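Local coordinates for protein ATP phosphoribosyltransferase (PDB 1USY) that probably catalyses the condensation of ATP with 5-phosphoribosyl 1-diphosphate, the first step of histidine biosynthesis, at residues 81-86 / 169-174. Numbering follows the deposited sequence.
Sequences IPTNIS and IRTHVV. With HIS (histidine), chain S.
Ile81 and Thr171 meet where two long strands, 80-93 and 160-175, run antiparallel through the middle of the chain, their local axes 159° apart. The backbone N of Ile81 donates to Thr171 O at 2.6 Å, and at this tightly packed end Ile81 CB lies 3.8 Å from Thr171 CG2. Chi1 of -63° sets CG1 of Ile81 beside its own backbone N and opposite the carbonyl carbon, and from there CD1 reaches Val173 CG1 at 3.8 Å, the two side chains crossing at about a right angle. Phe62 touches both, while Ile198 and Leu191 of helix 184-198 pack on Ile81 and Val173 respectively.

Further along, the partnership thins. Thr83 crosses Thr171 at about a right angle, its CG2 and OG1 each 3.7 Å from Thr171 OG1, with no hydrogen bond between the hydroxyls. The strands rejoin at Ser86, whose O accepts from Ile169 N at 2.7 Å in a nearly straight bond (174° at the hydrogen); Ser86 OG adds a weak bond to Ile169 O. Five residue steps on one strand match only two on the other, so 82-85 bow outward, with Asn84 and Ile85 exposed.

Arg170 and His172 leave their strand on the side away from 81-86; with Thr65 and Gln77 they line the pocket of a bound histidine. Ligand ND1, in the plane of the His172 ring at its edge, donates a weak, bent bond to NE2, and Arg170 CG packs against ligand CE1 at 3.4 Å. One backbone bond thus closes each end of the bowed stretch and apolar packing secures the first, as suits paired strands passing between the two halves of a periplasmic-binding-protein-like fold, while the His172 ring and the aliphatic part of Arg170 meet the ligand.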
ATOM      1  N   ILE G  81     -19.384 -10.474  39.967  1.00 19.85           N
ATOM      2  CA  ILE G  81     -20.287 -11.577  40.213  1.00 20.43           C
ATOM      3  C   ILE G  81     -19.354 -12.649  40.778  1.00 20.36           C
ATOM      4  O   ILE G  81     -18.339 -12.979  40.160  1.00 20.10           O
ATOM      5  CB  ILE G  81     -20.893 -12.031  38.861  1.00 23.97           C
ATOM      6  CG1 ILE G  81     -21.720 -10.901  38.233  1.00 30.26           C
ATOM      7  CG2 ILE G  81     -21.679 -13.342  38.988  1.00 20.08           C
ATOM      8  CD1 ILE G  81     -22.915 -10.416  39.015  1.00 23.26           C
ATOM      9  N   PRO G  82     -19.633 -13.167  41.965  1.00 17.35           N
ATOM     10  CA  PRO G  82     -18.716 -14.135  42.573  1.00 21.23           C
ATOM     11  C   PRO G  82     -18.781 -15.498  41.858  1.00 21.60           C
ATOM     12  O   PRO G  82     -19.855 -16.038  41.649  1.00 27.53           O
ATOM     13  CB  PRO G  82     -19.189 -14.221  44.028  1.00 16.15           C
ATOM     14  CG  PRO G  82     -20.531 -13.627  44.066  1.00 14.43           C
ATOM     15  CD  PRO G  82     -20.804 -12.881  42.807  1.00 17.96           C
ATOM     16  N   THR G  83     -17.634 -16.017  41.446  1.00 23.73           N
ATOM     17  CA  THR G  83     -17.556 -17.310  40.769  1.00 26.43           C
ATOM     18  C   THR G  83     -16.263 -18.017  41.182  1.00 25.70           C
ATOM     19  O   THR G  83     -15.446 -17.440  41.896  1.00 24.70           O
ATOM     20  CB  THR G  83     -17.574 -17.114  39.246  1.00 30.69           C
ATOM     21  OG1 THR G  83     -16.380 -16.423  38.859  1.00 30.09           O
ATOM     22  CG2 THR G  83     -18.727 -16.174  38.795  1.00 21.87           C
ATOM     23  N   ASN G  84     -16.064 -19.256  40.730  1.00 26.03           N
ATOM     24  CA  ASN G  84     -14.771 -19.937  40.951  1.00 26.36           C
ATOM     25  C   ASN G  84     -13.651 -19.345  40.125  1.00 22.54           C
ATOM     26  O   ASN G  84     -13.871 -18.864  39.014  1.00 22.28           O
ATOM     27  CB  ASN G  84     -14.864 -21.452  40.705  1.00 29.83           C
ATOM     28  CG  ASN G  84     -15.684 -22.166  41.792  1.00 34.14           C
ATOM     29  OD1 ASN G  84     -16.801 -22.626  41.545  1.00 37.58           O
ATOM     30  ND2 ASN G  84     -15.144 -22.230  42.998  1.00 30.32           N
ATOM     31  N   ILE G  85     -12.459 -19.377  40.700  1.00 23.71           N
ATOM     32  CA  ILE G  85     -11.212 -18.937  40.068  1.00 28.73           C
ATOM     33  C   ILE G  85     -11.008 -19.573  38.677  1.00 26.60           C
ATOM     34  O   ILE G  85     -11.200 -20.778  38.518  1.00 30.58           O
ATOM     35  CB  ILE G  85     -10.010 -19.262  41.023  1.00 28.81           C
ATOM     36  CG1 ILE G  85     -10.427 -19.045  42.493  1.00 35.33           C
ATOM     37  CG2 ILE G  85      -8.800 -18.386  40.697  1.00 35.27           C
ATOM     38  CD1 ILE G  85      -9.278 -18.991  43.549  1.00 30.92           C
ATOM     39  N   SER G  86     -10.676 -18.752  37.678  1.00 25.26           N
ATOM     40  CA  SER G  86     -10.291 -19.218  36.335  1.00 23.93           C
ATOM     41  C   SER G  86      -9.117 -18.400  35.860  1.00 22.29           C
ATOM     42  O   SER G  86      -8.934 -17.232  36.265  1.00 19.41           O
ATOM     43  CB  SER G  86     -11.417 -19.067  35.320  1.00 23.76           C
ATOM     44  OG  SER G  86     -12.002 -17.781  35.430  1.00 40.86           O
ATOM     45  N   ILE G 169      -9.003 -14.648  35.637  1.00 24.30           N
ATOM     46  CA  ILE G 169     -10.297 -14.099  35.259  1.00 26.39           C
ATOM     47  C   ILE G 169     -11.391 -14.084  36.368  1.00 24.21           C
ATOM     48  O   ILE G 169     -11.579 -15.043  37.129  1.00 16.98           O
ATOM     49  CB  ILE G 169     -10.759 -14.638  33.881  1.00 29.78           C
ATOM     50  CG1 ILE G 169     -10.251 -16.037  33.581  1.00 29.17           C
ATOM     51  CG2 ILE G 169     -10.067 -13.862  32.793  1.00 38.51           C
ATOM     52  CD1 ILE G 169     -10.039 -16.297  32.079  1.00  9.94           C
ATOM     53  N   ARG G 170     -12.077 -12.947  36.434  1.00 19.67           N
ATOM     54  CA  ARG G 170     -13.199 -12.747  37.319  1.00 25.00           C
ATOM     55  C   ARG G 170     -14.394 -12.410  36.442  1.00 21.08           C
ATOM     56  O   ARG G 170     -14.234 -12.121  35.257  1.00 24.57           O
ATOM     57  CB  ARG G 170     -12.948 -11.594  38.314  1.00 24.76           C
ATOM     58  CG  ARG G 170     -11.544 -11.488  38.919  1.00 37.16           C
ATOM     59  CD  ARG G 170     -11.429 -11.938  40.363  1.00 41.13           C
ATOM     60  NE  ARG G 170     -12.659 -11.654  41.092  1.00 50.20           N
ATOM     61  CZ  ARG G 170     -12.737 -11.168  42.336  1.00 52.88           C
ATOM     62  NH1 ARG G 170     -11.637 -10.907  43.069  1.00 50.70           N
ATOM     63  NH2 ARG G 170     -13.943 -10.954  42.854  1.00 51.19           N
ATOM     64  N   THR G 171     -15.578 -12.417  37.039  1.00 19.05           N
ATOM     65  CA  THR G 171     -16.809 -12.040  36.364  1.00 22.35           C
ATOM     66  C   THR G 171     -17.352 -10.712  36.887  1.00 24.29           C
ATOM     67  O   THR G 171     -17.615 -10.536  38.080  1.00 19.40           O
ATOM     68  CB  THR G 171     -17.818 -13.159  36.506  1.00 24.59           C
ATOM     69  OG1 THR G 171     -17.247 -14.344  35.923  1.00 28.87           O
ATOM     70  CG2 THR G 171     -19.050 -12.890  35.663  1.00 18.84           C
ATOM     71  N   HIS G 172     -17.475  -9.766  35.966  1.00 29.18           N
ATOM     72  CA  HIS G 172     -17.851  -8.396  36.273  1.00 27.39           C
ATOM     73  C   HIS G 172     -19.279  -8.194  35.837  1.00 26.91           C
ATOM     74  O   HIS G 172     -19.679  -8.719  34.798  1.00 26.46           O
ATOM     75  CB  HIS G 172     -17.036  -7.433  35.424  1.00 29.55           C
ATOM     76  CG  HIS G 172     -15.558  -7.462  35.668  1.00 33.19           C
ATOM     77  ND1 HIS G 172     -14.932  -6.607  36.553  1.00 33.66           N
ATOM     78  CD2 HIS G 172     -14.578  -8.205  35.101  1.00 37.33           C
ATOM     79  CE1 HIS G 172     -13.634  -6.850  36.542  1.00 37.43           C
ATOM     80  NE2 HIS G 172     -13.391  -7.809  35.664  1.00 38.78           N
ATOM     81  N   VAL G 173     -20.034  -7.406  36.606  1.00 25.21           N
ATOM     82  CA  VAL G 173     -21.190  -6.707  36.035  1.00 24.64           C
ATOM     83  C   VAL G 173     -20.631  -5.460  35.342  1.00 21.79           C
ATOM     84  O   VAL G 173     -19.715  -4.819  35.858  1.00 24.10           O
ATOM     85  CB  VAL G 173     -22.249  -6.344  37.097  1.00 28.03           C
ATOM     86  CG1 VAL G 173     -21.825  -6.844  38.456  1.00 25.34           C
ATOM     87  CG2 VAL G 173     -22.479  -4.864  37.168  1.00 22.87           C
ATOM     88  N   VAL G 174     -21.134  -5.157  34.154  1.00 20.96           N
ATOM     89  CA  VAL G 174     -20.636  -4.019  33.373  1.00 24.98           C
ATOM     90  C   VAL G 174     -21.798  -3.132  32.933  1.00 23.53           C
ATOM     91  O   VAL G 174     -22.930  -3.625  32.749  1.00 27.99           O
ATOM     92  CB  VAL G 174     -19.814  -4.492  32.136  1.00 26.48           C
ATOM     93  CG1 VAL G 174     -18.672  -5.407  32.564  1.00 21.23           C
ATOM     94  CG2 VAL G 174     -20.683  -5.242  31.191  1.00 29.42           C
TER
HETATM   95  N   HIS S1206     -10.254  -5.002  32.609  0.80 80.25           N
HETATM   96  CA  HIS S1206     -10.693  -5.507  33.948  0.80 80.25           C
HETATM   97  C   HIS S1206      -9.928  -4.831  35.099  0.80 82.67           C
HETATM   98  O   HIS S1206      -8.694  -4.749  35.120  1.00 87.88           O
HETATM   99  CB  HIS S1206     -10.539  -7.023  33.980  0.80 77.49           C
HETATM  100  CG  HIS S1206     -10.210  -7.592  35.324  0.80 74.05           C
HETATM  101  ND1 HIS S1206     -10.995  -8.544  35.930  0.80 70.76           N
HETATM  102  CD2 HIS S1206      -9.156  -7.391  36.153  0.80 73.91           C
HETATM  103  CE1 HIS S1206     -10.461  -8.878  37.093  0.80 71.35           C
HETATM  104  NE2 HIS S1206      -9.347  -8.189  37.255  0.80 70.97           N
HETATM  105  OXT HIS S1206     -10.498  -4.340  36.074  0.80 78.87           O